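Local coordinates for protein putative nuclease YbcO (PDB 3G27) that probably acts as a nuclease, a small zinc-binding protein encoded by a prophage, at residues C13-C21 with F67-C76; P46-C54 with A77-W88. All blocks are in the same frame, centred on the assembly; numbering follows the deposited sequence.

Contact 1. Residues C13-C21 with F67-C76; sequences CQVRIPGVC and FVDAGYAKEC. With ZN (zinc ion), chain B; CA (calcium ion), chain C.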
ATOM      1  N   CYS A  13      -3.960   1.387  15.626  1.00 34.45           N
ATOM      2  CA  CYS A  13      -4.002   2.077  14.339  1.00 32.66           C
ATOM      3  C   CYS A  13      -2.674   1.889  13.638  1.00 32.16           C
ATOM      4  O   CYS A  13      -1.631   2.095  14.236  1.00 30.96           O
ATOM      5  CB  CYS A  13      -4.262   3.568  14.548  1.00 32.44           C
ATOM      6  SG  CYS A  13      -4.472   4.533  13.054  1.00 30.09           S
ATOM      7  N   GLN A  14      -2.724   1.487  12.370  1.00 31.93           N
ATOM      8  CA  GLN A  14      -1.528   1.352  11.543  1.00 31.42           C
ATOM      9  C   GLN A  14      -1.303   2.543  10.621  1.00 30.93           C
ATOM     10  O   GLN A  14      -0.292   2.585   9.942  1.00 29.57           O
ATOM     11  CB  GLN A  14      -1.598   0.070  10.725  1.00 31.98           C
ATOM     12  CG  GLN A  14      -1.664  -1.186  11.563  1.00 32.11           C
ATOM     13  CD  GLN A  14      -0.440  -1.320  12.475  1.00 34.89           C
ATOM     14  OE1 GLN A  14       0.694  -1.299  12.006  1.00 36.16           O
ATOM     15  NE2 GLN A  14      -0.673  -1.431  13.786  1.00 33.06           N
ATOM     16  N   VAL A  15      -2.229   3.508  10.610  1.00 31.31           N
ATOM     17  CA  VAL A  15      -2.131   4.682   9.710  1.00 31.58           C
ATOM     18  C   VAL A  15      -1.308   5.756  10.422  1.00 32.35           C
ATOM     19  O   VAL A  15      -0.338   6.277   9.882  1.00 33.07           O
ATOM     20  CB  VAL A  15      -3.520   5.272   9.346  1.00 31.05           C
ATOM     21  CG1 VAL A  15      -3.359   6.535   8.528  1.00 31.16           C
ATOM     22  CG2 VAL A  15      -4.374   4.277   8.601  1.00 30.33           C
ATOM     23  N   ARG A  16      -1.725   6.093  11.638  0.50 32.30           N
ATOM     24  CA  ARG A  16      -0.966   6.979  12.521  0.50 32.95           C
ATOM     25  C   ARG A  16      -0.530   8.309  11.899  0.50 32.78           C
ATOM     26  O   ARG A  16       0.649   8.666  11.969  0.50 32.80           O
ATOM     27  CB  ARG A  16       0.265   6.240  13.059  0.50 33.18           C
ATOM     28  CG  ARG A  16       0.033   4.743  13.292  0.50 34.96           C
ATOM     29  CD  ARG A  16       1.036   4.173  14.284  0.50 38.41           C
ATOM     30  NE  ARG A  16       1.267   2.741  14.110  0.50 40.82           N
ATOM     31  CZ  ARG A  16       2.324   2.238  13.487  0.50 43.31           C
ATOM     32  NH1 ARG A  16       2.472   0.924  13.379  0.50 44.79           N
ATOM     33  NH2 ARG A  16       3.239   3.055  12.976  0.50 44.83           N
ATOM     34  N   ILE A  17      -1.474   9.054  11.320  1.00 32.48           N
ATOM     35  CA  ILE A  17      -1.176  10.391  10.827  1.00 31.95           C
ATOM     36  C   ILE A  17      -0.899  11.259  12.055  1.00 31.07           C
ATOM     37  O   ILE A  17      -1.737  11.354  12.975  1.00 31.87           O
ATOM     38  CB  ILE A  17      -2.325  11.004  10.001  1.00 31.85           C
ATOM     39  CG1 ILE A  17      -2.604  10.157   8.763  1.00 32.96           C
ATOM     40  CG2 ILE A  17      -1.955  12.429   9.608  1.00 31.53           C
ATOM     41  CD1 ILE A  17      -3.884  10.471   8.039  1.00 30.28           C
ATOM     42  N   PRO A  18       0.275  11.890  12.100  1.00 30.42           N
ATOM     43  CA  PRO A  18       0.540  12.700  13.274  1.00 30.14           C
ATOM     44  C   PRO A  18      -0.529  13.747  13.536  1.00 29.70           C
ATOM     45  O   PRO A  18      -1.035  14.351  12.611  1.00 29.27           O
ATOM     46  CB  PRO A  18       1.877  13.366  12.940  1.00 30.51           C
ATOM     47  CG  PRO A  18       2.546  12.389  12.007  1.00 29.83           C
ATOM     48  CD  PRO A  18       1.442  11.842  11.190  1.00 30.29           C
ATOM     49  N   GLY A  19      -0.869  13.942  14.808  1.00 29.06           N
ATOM     50  CA  GLY A  19      -1.849  14.940  15.202  1.00 28.83           C
ATOM     51  C   GLY A  19      -3.235  14.371  15.061  1.00 28.75           C
ATOM     52  O   GLY A  19      -3.977  14.241  16.047  1.00 28.83           O
ATOM     53  N   VAL A  20      -3.558  13.998  13.832  1.00 28.56           N
ATOM     54  CA  VAL A  20      -4.848  13.419  13.493  1.00 28.78           C
ATOM     55  C   VAL A  20      -5.170  12.126  14.280  1.00 28.84           C
ATOM     56  O   VAL A  20      -6.283  11.950  14.801  1.00 30.41           O
ATOM     57  CB  VAL A  20      -4.950  13.179  11.920  1.00 28.77           C
ATOM     58  CG1 VAL A  20      -6.189  12.407  11.589  1.00 26.85           C
ATOM     59  CG2 VAL A  20      -4.872  14.486  11.147  1.00 26.36           C
ATOM     60  N   CYS A  21      -4.200  11.233  14.371  1.00 28.61           N
ATOM     61  CA  CYS A  21      -4.389   9.980  15.074  1.00 28.75           C
ATOM     62  C   CYS A  21      -4.868  10.244  16.475  1.00 28.41           C
ATOM     63  O   CYS A  21      -4.354  11.140  17.158  1.00 29.37           O
ATOM     64  CB  CYS A  21      -3.083   9.171  15.139  1.00 28.16           C
ATOM     65  SG  CYS A  21      -3.320   7.331  15.443  1.00 30.33           S
ATOM     66  N   PHE A  67      -7.402  17.516   7.398  1.00 26.65           N
ATOM     67  CA  PHE A  67      -6.414  18.160   8.245  1.00 26.61           C
ATOM     68  C   PHE A  67      -5.046  18.160   7.609  1.00 27.41           C
ATOM     69  O   PHE A  67      -4.302  19.095   7.781  1.00 27.58           O
ATOM     70  CB  PHE A  67      -6.335  17.466   9.602  1.00 26.74           C
ATOM     71  CG  PHE A  67      -7.554  17.642  10.433  1.00 24.45           C
ATOM     72  CD1 PHE A  67      -7.925  18.909  10.875  1.00 23.80           C
ATOM     73  CD2 PHE A  67      -8.290  16.557  10.820  1.00 23.26           C
ATOM     74  CE1 PHE A  67      -9.043  19.107  11.652  1.00 23.47           C
ATOM     75  CE2 PHE A  67      -9.442  16.726  11.605  1.00 24.91           C
ATOM     76  CZ  PHE A  67      -9.818  18.011  12.021  1.00 25.59           C
ATOM     77  N   VAL A  68      -4.699  17.104   6.888  1.00 28.33           N
ATOM     78  CA  VAL A  68      -3.432  17.067   6.201  1.00 28.66           C
ATOM     79  C   VAL A  68      -3.618  16.957   4.690  1.00 30.41           C
ATOM     80  O   VAL A  68      -4.705  16.656   4.183  1.00 30.84           O
ATOM     81  CB  VAL A  68      -2.529  15.900   6.702  1.00 29.16           C
ATOM     82  CG1 VAL A  68      -2.442  15.910   8.242  1.00 27.31           C
ATOM     83  CG2 VAL A  68      -3.026  14.557   6.197  1.00 26.67           C
ATOM     84  N   ASP A  69      -2.525  17.239   4.000  1.00 30.62           N
ATOM     85  CA  ASP A  69      -2.382  17.062   2.565  1.00 31.45           C
ATOM     86  C   ASP A  69      -2.844  15.653   2.087  1.00 30.38           C
ATOM     87  O   ASP A  69      -2.551  14.664   2.721  1.00 30.42           O
ATOM     88  CB  ASP A  69      -0.902  17.385   2.279  1.00 32.26           C
ATOM     89  CG  ASP A  69      -0.464  17.056   0.892  1.00 35.39           C
ATOM     90  OD1 ASP A  69      -0.269  18.003   0.095  1.00 40.46           O
ATOM     91  OD2 ASP A  69      -0.248  15.846   0.625  1.00 41.16           O
ATOM     92  N   ALA A  70      -3.587  15.585   0.978  1.00 29.99           N
ATOM     93  CA  ALA A  70      -4.177  14.334   0.498  1.00 29.39           C
ATOM     94  C   ALA A  70      -3.151  13.304   0.055  1.00 29.29           C
ATOM     95  O   ALA A  70      -3.383  12.109   0.152  1.00 29.03           O
ATOM     96  CB  ALA A  70      -5.109  14.604  -0.664  1.00 30.39           C
ATOM     97  N   GLY A  71      -2.033  13.768  -0.485  1.00 29.01           N
ATOM     98  CA  GLY A  71      -0.929  12.867  -0.827  1.00 29.03           C
ATOM     99  C   GLY A  71      -0.312  12.220   0.402  1.00 28.65           C
ATOM    100  O   GLY A  71      -0.068  11.024   0.435  1.00 28.68           O
ATOM    101  N   TYR A  72      -0.108  13.012   1.432  1.00 29.08           N
ATOM    102  CA  TYR A  72       0.408  12.490   2.700  1.00 29.80           C
ATOM    103  C   TYR A  72      -0.574  11.528   3.387  1.00 28.85           C
ATOM    104  O   TYR A  72      -0.206  10.445   3.827  1.00 30.06           O
ATOM    105  CB  TYR A  72       0.768  13.656   3.604  1.00 30.26           C
ATOM    106  CG  TYR A  72       1.377  13.246   4.909  1.00 31.97           C
ATOM    107  CD1 TYR A  72       2.588  12.584   4.941  1.00 33.81           C
ATOM    108  CD2 TYR A  72       0.741  13.529   6.105  1.00 33.99           C
ATOM    109  CE1 TYR A  72       3.154  12.219   6.136  1.00 36.99           C
ATOM    110  CE2 TYR A  72       1.302  13.173   7.322  1.00 35.33           C
ATOM    111  CZ  TYR A  72       2.501  12.515   7.333  1.00 37.04           C
ATOM    112  OH  TYR A  72       3.078  12.153   8.530  1.00 36.31           O
ATOM    113  N   ALA A  73      -1.830  11.907   3.466  1.00 28.80           N
ATOM    114  CA  ALA A  73      -2.857  11.001   3.963  1.00 28.11           C
ATOM    115  C   ALA A  73      -2.823   9.674   3.220  1.00 28.48           C
ATOM    116  O   ALA A  73      -2.907   8.620   3.834  1.00 28.64           O
ATOM    117  CB  ALA A  73      -4.210  11.633   3.801  1.00 28.18           C
ATOM    118  N   LYS A  74      -2.696   9.731   1.893  1.00 29.63           N
ATOM    119  CA  LYS A  74      -2.701   8.527   1.053  1.00 29.79           C
ATOM    120  C   LYS A  74      -1.504   7.686   1.353  1.00 29.95           C
ATOM    121  O   LYS A  74      -1.602   6.489   1.521  1.00 30.15           O
ATOM    122  CB  LYS A  74      -2.698   8.848  -0.452  1.00 29.47           C
ATOM    123  N   GLU A  75      -0.355   8.319   1.374  1.00 30.82           N
ATOM    124  CA  GLU A  75       0.848   7.647   1.780  1.00 31.15           C
ATOM    125  C   GLU A  75       0.693   6.902   3.118  1.00 30.58           C
ATOM    126  O   GLU A  75       0.981   5.712   3.203  1.00 29.43           O
ATOM    127  CB  GLU A  75       1.938   8.673   1.866  1.00 31.84           C
ATOM    128  CG  GLU A  75       3.157   8.150   2.456  1.00 34.97           C
ATOM    129  CD  GLU A  75       4.353   8.980   2.124  1.00 38.15           C
ATOM    130  OE1 GLU A  75       4.218  10.161   1.680  1.00 41.78           O
ATOM    131  OE2 GLU A  75       5.440   8.409   2.307  1.00 42.04           O
ATOM    132  N   CYS A  76       0.192   7.587   4.144  1.00 30.40           N
ATOM    133  CA  CYS A  76      -0.037   6.951   5.451  1.00 29.70           C
ATOM    134  C   CYS A  76      -1.046   5.814   5.409  1.00 29.16           C
ATOM    135  O   CYS A  76      -0.858   4.791   6.042  1.00 28.17           O
ATOM    136  CB  CYS A  76      -0.502   8.001   6.452  1.00 30.32           C
ATOM    137  SG  CYS A  76       0.798   9.230   6.786  1.00 32.84           S
TER
HETATM  138 ZN    ZN B  97      -4.880   6.758  13.807  1.00 38.54          ZN
HETATM  139 CA    CA C  98      -4.545  13.362  18.206  1.00 38.85          CA
HETATM  140  O   HOH W   1      -6.865  12.764  17.265  1.00 30.91           O
HETATM  141  O   HOH W   2      -4.259  11.906  20.056  1.00 26.03           O
HETATM  142  O   HOH W   3      -2.048  12.630  17.879  1.00 29.39           O
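Ile17 is the plug of this contact, and its two branches go to different parts of the second segment. Its CG2, anti to the backbone N, meets CG1 of Val68 at 3.8 Å and reaches CE2 of the Tyr72 ring at 4.0 Å. CG1, anti to the carbonyl carbon (chi1 -62°), instead rests 3.8 Å from Cys76 CB and carries CD1 on toward Ala73. Val15 adds its CG1 methyl to the same Cys76 CB, while at the other end Val20 lays CG2 3.7 Å from Phe67 CB, with Val68 CG1 also touching it. At the more exposed margin Pro18 comes to the edge of the Tyr72 ring, its CD 3.1 Å from the phenol OH. Cys76 SG lies over one face of that ring, near the rim. No hydrogen bond crosses between the segments; what joins them is apolar packing.

Each partner is positioned from behind. Asp69 is the N-cap of the helix, and its OD2 takes the N-H of Tyr72 at 2.9 Å, fixing the first turn from which the ring rises. In 13-21 the loop is folded round metal: Cys13 SG and Cys21 SG complete, with Cys54 and Cys57, a four-cysteine zinc site, and Cys13 SG also accepts a nearly straight bond (169°) from Arg16 N at 3.5 Å. The carbonyls of Gly19 (O to calcium 2.4 Å) and Cys21 hold a calcium ion, whose shell three waters extend.

Glu60 of helix 55-61 accepts from the backbone N of both Phe67 and Val68, anchoring the lead-in to helix 70-90. The zinc loop thus bridges that long helix and helix 55-61, where Val15 packs on Cys57 and Ile61, and Val15 and Gln14 also touch strand 50-53.

Contact 2. Residues P46-C54 with A77-W88; sequences PDLIATIAC and ALEGMARTQVIW. With ZN (zinc ion), chain B.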
ATOM      1  N   PRO A  46     -12.303  -5.063  -1.597  1.00 43.40           N
ATOM      2  CA  PRO A  46     -11.924  -6.236  -0.817  1.00 42.43           C
ATOM      3  C   PRO A  46     -11.267  -5.831   0.493  1.00 41.07           C
ATOM      4  O   PRO A  46     -10.650  -4.778   0.553  1.00 40.87           O
ATOM      5  CB  PRO A  46     -10.943  -6.972  -1.737  1.00 42.57           C
ATOM      6  CG  PRO A  46     -10.525  -5.967  -2.788  1.00 42.70           C
ATOM      7  CD  PRO A  46     -11.245  -4.679  -2.545  1.00 43.18           C
ATOM      8  N   ASP A  47     -11.440  -6.656   1.528  1.00 40.04           N
ATOM      9  CA  ASP A  47     -10.939  -6.381   2.892  1.00 39.20           C
ATOM     10  C   ASP A  47      -9.417  -6.482   3.002  1.00 38.18           C
ATOM     11  O   ASP A  47      -8.825  -5.927   3.936  1.00 38.86           O
ATOM     12  CB  ASP A  47     -11.552  -7.347   3.914  1.00 39.18           C
ATOM     13  CG  ASP A  47     -13.055  -7.137   4.120  1.00 40.55           C
ATOM     14  OD1 ASP A  47     -13.605  -6.059   3.779  1.00 41.89           O
ATOM     15  OD2 ASP A  47     -13.695  -8.079   4.639  1.00 42.83           O
ATOM     16  N   LEU A  48      -8.799  -7.219   2.074  1.00 36.49           N
ATOM     17  CA  LEU A  48      -7.351  -7.251   1.929  1.00 34.97           C
ATOM     18  C   LEU A  48      -6.831  -5.837   1.685  1.00 33.65           C
ATOM     19  O   LEU A  48      -5.868  -5.412   2.302  1.00 33.53           O
ATOM     20  CB  LEU A  48      -6.954  -8.193   0.774  1.00 34.83           C
ATOM     21  CG  LEU A  48      -5.455  -8.407   0.540  1.00 34.88           C
ATOM     22  CD1 LEU A  48      -4.836  -9.204   1.710  1.00 34.53           C
ATOM     23  CD2 LEU A  48      -5.148  -9.052  -0.831  1.00 33.47           C
ATOM     24  N   ILE A  49      -7.505  -5.107   0.805  1.00 32.39           N
ATOM     25  CA  ILE A  49      -7.091  -3.766   0.412  1.00 31.59           C
ATOM     26  C   ILE A  49      -7.681  -2.760   1.413  1.00 31.05           C
ATOM     27  O   ILE A  49      -8.521  -1.917   1.091  1.00 30.19           O
ATOM     28  CB  ILE A  49      -7.474  -3.469  -1.066  1.00 31.32           C
ATOM     29  CG1 ILE A  49      -6.639  -4.318  -2.041  1.00 31.73           C
ATOM     30  CG2 ILE A  49      -7.188  -2.010  -1.414  1.00 30.46           C
ATOM     31  CD1 ILE A  49      -6.700  -5.777  -1.861  1.00 31.47           C
ATOM     32  N   ALA A  50      -7.206  -2.880   2.647  1.00 30.84           N
ATOM     33  CA  ALA A  50      -7.724  -2.122   3.783  1.00 30.96           C
ATOM     34  C   ALA A  50      -6.632  -2.025   4.860  1.00 30.61           C
ATOM     35  O   ALA A  50      -5.671  -2.808   4.856  1.00 30.50           O
ATOM     36  CB  ALA A  50      -8.984  -2.786   4.351  1.00 30.08           C
ATOM     37  N   THR A  51      -6.785  -1.038   5.740  1.00 30.24           N
ATOM     38  CA  THR A  51      -5.906  -0.841   6.892  1.00 29.82           C
ATOM     39  C   THR A  51      -6.714  -0.730   8.179  1.00 29.47           C
ATOM     40  O   THR A  51      -7.854  -0.298   8.162  1.00 29.49           O
ATOM     41  CB  THR A  51      -5.037   0.433   6.730  1.00 30.31           C
ATOM     42  OG1 THR A  51      -4.106   0.519   7.820  1.00 29.29           O
ATOM     43  CG2 THR A  51      -5.904   1.723   6.644  1.00 28.46           C
ATOM     44  N   ILE A  52      -6.099  -1.144   9.294  1.00 29.38           N
ATOM     45  CA  ILE A  52      -6.604  -0.880  10.640  1.00 28.48           C
ATOM     46  C   ILE A  52      -6.395   0.617  10.813  1.00 27.90           C
ATOM     47  O   ILE A  52      -5.296   1.129  10.573  1.00 26.57           O
ATOM     48  CB  ILE A  52      -5.777  -1.619  11.757  1.00 28.72           C
ATOM     49  CG1 ILE A  52      -5.655  -3.144  11.499  1.00 29.42           C
ATOM     50  CG2 ILE A  52      -6.391  -1.415  13.097  1.00 29.32           C
ATOM     51  CD1 ILE A  52      -4.521  -3.818  12.299  1.00 26.64           C
ATOM     52  N   ALA A  53      -7.439   1.319  11.209  1.00 27.73           N
ATOM     53  CA  ALA A  53      -7.362   2.752  11.363  1.00 27.96           C
ATOM     54  C   ALA A  53      -8.250   3.122  12.529  1.00 28.02           C
ATOM     55  O   ALA A  53      -9.339   2.581  12.654  1.00 27.94           O
ATOM     56  CB  ALA A  53      -7.836   3.442  10.066  1.00 27.89           C
ATOM     57  N   CYS A  54      -7.765   4.020  13.385  1.00 28.61           N
ATOM     58  CA  CYS A  54      -8.574   4.654  14.429  1.00 28.85           C
ATOM     59  C   CYS A  54      -9.580   5.567  13.779  1.00 28.81           C
ATOM     60  O   CYS A  54      -9.446   5.888  12.610  1.00 30.11           O
ATOM     61  CB  CYS A  54      -7.720   5.487  15.373  1.00 29.22           C
ATOM     62  SG  CYS A  54      -7.043   7.042  14.648  1.00 29.65           S
ATOM     63  N   ALA A  77      -2.113   5.991   4.639  1.00 29.29           N
ATOM     64  CA  ALA A  77      -3.161   4.969   4.488  1.00 29.31           C
ATOM     65  C   ALA A  77      -2.571   3.641   3.952  1.00 29.68           C
ATOM     66  O   ALA A  77      -2.845   2.529   4.461  1.00 30.21           O
ATOM     67  CB  ALA A  77      -4.249   5.500   3.533  1.00 28.84           C
ATOM     68  N   LEU A  78      -1.765   3.783   2.904  1.00 29.29           N
ATOM     69  CA  LEU A  78      -1.250   2.648   2.158  1.00 29.19           C
ATOM     70  C   LEU A  78      -0.131   1.971   2.937  1.00 29.14           C
ATOM     71  O   LEU A  78      -0.054   0.732   2.993  1.00 29.11           O
ATOM     72  CB  LEU A  78      -0.797   3.122   0.783  1.00 28.68           C
ATOM     73  CG  LEU A  78      -1.874   3.402  -0.282  1.00 27.21           C
ATOM     74  CD1 LEU A  78      -1.254   4.032  -1.496  1.00 22.83           C
ATOM     75  CD2 LEU A  78      -2.564   2.118  -0.666  1.00 26.82           C
ATOM     76  N   GLU A  79       0.706   2.786   3.579  1.00 30.07           N
ATOM     77  CA  GLU A  79       1.675   2.297   4.582  1.00 30.81           C
ATOM     78  C   GLU A  79       0.963   1.492   5.680  1.00 29.61           C
ATOM     79  O   GLU A  79       1.443   0.438   6.083  1.00 28.90           O
ATOM     80  CB  GLU A  79       2.420   3.467   5.216  1.00 32.08           C
ATOM     81  CG  GLU A  79       3.908   3.314   5.315  1.00 37.06           C
ATOM     82  CD  GLU A  79       4.599   4.674   5.369  1.00 42.90           C
ATOM     83  OE1 GLU A  79       5.673   4.828   4.737  1.00 47.74           O
ATOM     84  OE2 GLU A  79       4.048   5.590   6.023  1.00 47.39           O
ATOM     85  N   GLY A  80      -0.184   1.989   6.127  1.00 28.24           N
ATOM     86  CA  GLY A  80      -1.022   1.309   7.089  1.00 28.67           C
ATOM     87  C   GLY A  80      -1.558   0.005   6.571  1.00 29.15           C
ATOM     88  O   GLY A  80      -1.598  -0.983   7.300  1.00 29.87           O
HETATM   89  N   MSE A  81      -1.963  -0.012   5.298  1.00 29.80           N
HETATM   90  CA  MSE A  81      -2.412  -1.230   4.630  1.00 29.79           C
HETATM   91  C   MSE A  81      -1.324  -2.319   4.634  1.00 29.18           C
HETATM   92  O   MSE A  81      -1.597  -3.477   4.938  1.00 28.45           O
HETATM   93  CB  MSE A  81      -2.835  -0.926   3.184  1.00 30.37           C
HETATM   94  CG  MSE A  81      -3.221  -2.178   2.393  1.00 31.93           C
HETATM   95 SE   MSE A  81      -3.689  -1.782   0.544  1.00 39.09          SE
HETATM   96  CE  MSE A  81      -1.904  -1.503  -0.161  1.00 30.19           C
ATOM     97  N   ALA A  82      -0.098  -1.934   4.291  1.00 28.88           N
ATOM     98  CA  ALA A  82       1.034  -2.865   4.240  1.00 28.89           C
ATOM     99  C   ALA A  82       1.363  -3.425   5.630  1.00 28.91           C
ATOM    100  O   ALA A  82       1.585  -4.612   5.804  1.00 29.08           O
ATOM    101  CB  ALA A  82       2.246  -2.182   3.623  1.00 28.13           C
ATOM    102  N   ARG A  83       1.374  -2.560   6.629  1.00 29.82           N
ATOM    103  CA  ARG A  83       1.531  -2.988   8.030  1.00 29.89           C
ATOM    104  C   ARG A  83       0.432  -3.948   8.510  1.00 29.29           C
ATOM    105  O   ARG A  83       0.728  -4.968   9.125  1.00 29.55           O
ATOM    106  CB  ARG A  83       1.558  -1.774   8.923  1.00 30.66           C
ATOM    107  CG  ARG A  83       2.722  -0.849   8.657  1.00 34.46           C
ATOM    108  CD  ARG A  83       2.767   0.259   9.705  1.00 40.35           C
ATOM    109  NE  ARG A  83       3.690   1.305   9.288  1.00 43.82           N
ATOM    110  CZ  ARG A  83       3.419   2.608   9.239  1.00 47.66           C
ATOM    111  NH1 ARG A  83       2.232   3.100   9.596  1.00 47.87           N
ATOM    112  NH2 ARG A  83       4.369   3.443   8.821  1.00 50.58           N
ATOM    113  N   THR A  84      -0.817  -3.621   8.205  1.00 28.63           N
ATOM    114  CA  THR A  84      -1.970  -4.491   8.467  1.00 28.08           C
ATOM    115  C   THR A  84      -1.878  -5.866   7.833  1.00 28.84           C
ATOM    116  O   THR A  84      -2.123  -6.869   8.490  1.00 28.84           O
ATOM    117  CB  THR A  84      -3.241  -3.829   7.959  1.00 27.85           C
ATOM    118  OG1 THR A  84      -3.346  -2.526   8.560  1.00 26.57           O
ATOM    119  CG2 THR A  84      -4.471  -4.667   8.275  1.00 25.37           C
ATOM    120  N   GLN A  85      -1.545  -5.920   6.551  1.00 29.60           N
ATOM    121  CA  GLN A  85      -1.358  -7.195   5.859  1.00 30.11           C
ATOM    122  C   GLN A  85      -0.209  -7.946   6.483  1.00 30.33           C
ATOM    123  O   GLN A  85      -0.260  -9.163   6.621  1.00 29.98           O
ATOM    124  CB  GLN A  85      -1.117  -6.978   4.362  1.00 30.29           C
ATOM    125  CG  GLN A  85      -2.345  -6.378   3.611  1.00 30.85           C
ATOM    126  CD  GLN A  85      -2.062  -6.030   2.154  1.00 31.02           C
ATOM    127  OE1 GLN A  85      -0.986  -6.317   1.626  1.00 34.12           O
ATOM    128  NE2 GLN A  85      -3.041  -5.454   1.489  1.00 31.03           N
ATOM    129  N   VAL A  86       0.826  -7.226   6.895  1.00 31.09           N
ATOM    130  CA  VAL A  86       1.943  -7.874   7.554  1.00 31.85           C
ATOM    131  C   VAL A  86       1.509  -8.464   8.905  1.00 32.85           C
ATOM    132  O   VAL A  86       1.942  -9.552   9.272  1.00 32.70           O
ATOM    133  CB  VAL A  86       3.132  -6.930   7.764  1.00 32.07           C
ATOM    134  CG1 VAL A  86       4.068  -7.512   8.843  1.00 31.82           C
ATOM    135  CG2 VAL A  86       3.875  -6.692   6.453  1.00 30.54           C
ATOM    136  N   ILE A  87       0.656  -7.751   9.629  1.00 33.43           N
ATOM    137  CA  ILE A  87       0.044  -8.293  10.848  1.00 34.47           C
ATOM    138  C   ILE A  87      -0.770  -9.568  10.552  1.00 36.07           C
ATOM    139  O   ILE A  87      -0.638 -10.566  11.271  1.00 35.34           O
ATOM    140  CB  ILE A  87      -0.879  -7.270  11.517  1.00 33.99           C
ATOM    141  CG1 ILE A  87      -0.068  -6.162  12.177  1.00 32.93           C
ATOM    142  CG2 ILE A  87      -1.778  -7.940  12.521  1.00 34.95           C
ATOM    143  CD1 ILE A  87      -0.932  -4.975  12.603  1.00 32.76           C
ATOM    144  N   TRP A  88      -1.602  -9.524   9.504  1.00 37.80           N
ATOM    145  CA  TRP A  88      -2.428 -10.674   9.099  1.00 39.58           C
ATOM    146  C   TRP A  88      -1.579 -11.882   8.779  1.00 41.36           C
ATOM    147  O   TRP A  88      -1.964 -13.015   9.060  1.00 41.02           O
ATOM    148  CB  TRP A  88      -3.261 -10.369   7.849  1.00 39.56           C
ATOM    149  CG  TRP A  88      -4.284  -9.296   7.966  1.00 41.16           C
ATOM    150  CD1 TRP A  88      -4.887  -8.635   6.933  1.00 42.36           C
ATOM    151  CD2 TRP A  88      -4.833  -8.739   9.169  1.00 43.10           C
ATOM    152  NE1 TRP A  88      -5.778  -7.709   7.412  1.00 42.91           N
ATOM    153  CE2 TRP A  88      -5.764  -7.749   8.779  1.00 43.49           C
ATOM    154  CE3 TRP A  88      -4.632  -8.976  10.539  1.00 43.64           C
ATOM    155  CZ2 TRP A  88      -6.490  -6.997   9.710  1.00 43.76           C
ATOM    156  CZ3 TRP A  88      -5.354  -8.215  11.462  1.00 43.70           C
ATOM    157  CH2 TRP A  88      -6.272  -7.244  11.040  1.00 43.77           C
TER
HETATM  158 ZN    ZN B  97      -4.880   6.758  13.807  1.00 38.54          ZN
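Thr51 presses directly onto the backbone of the long helix, beside Gly80, which offers no side chain to hold it off. Its CB lies 3.4 Å from Met81 N, and the CA atoms of Thr51 and Met81 are 4.2 Å apart. Next along the strand, Ile52 N donates to Thr84 OG1 over 3.2 Å in a nearly straight bond (166°). That hydroxyl, anti to its own carbonyl carbon, turns back toward the preceding turn of the helix and gives its proton to Gly80 O at 2.7 Å; Thr84 N reaches the same oxygen from the opposite face of its plane. Two bonds thus fix the hydroxyl's rotation. Beyond it Ile52 sends CD1 into the angle between Ile87 CD1, at 3.8 Å, and CH2 of the Trp88 indole.

Strand 50-53 crosses the helix almost perpendicularly, at 92°, and the backbones come nearest at Thr51 and Met81. With strand 29-32 it forms a two-stranded antiparallel sheet, followed at once by helix 55-61, whose N-cap Cys54 binds zinc; the succession is consistent with the beta-beta-alpha core of HNH-type nucleases.

Away from the crossing, toward Leu48, the fit relaxes. Met81, a selenomethionine in this crystal, runs past Ala50 O with CG at 3.5 Å and bends at chi3 (76°) to lay SE beside Ile49 CG2, 4.0 Å away. Gln85 approaches Leu48 O from above the carbonyl plane, with NE2 to O 2.9 Å, while Gln85 of the second subunit supplies OE1 to the same NE2. Met81 packs on its counterpart there. Leu48, partly exposed, touches Gln85 NE2 loosely through CG, and OD1 of Asp47 is hydrogen-bonded to NE2 of His32.

Helix 70-90 is common to both contacts: its first turns receive the zinc loop 13-21 of contact 1, its middle the strand of contact 2, and the two centres lie 13 Å apart. Gln14 joins them, its O 2.6 Å from Arg83 NH1 and its N 3.2 Å from Ile52 O, both probable hydrogen bonds; Val15 CG2 also packs 3.6 Å from Thr51 CG2. The zinc ion links loop 13-21 to the end of strand 50-53, taking cysteines from both contacts, while helix 70-90 contributes none. The inferred proton acceptor, His32, belongs to the contact 2 side, its side chain about 4 Å from that of Ala50.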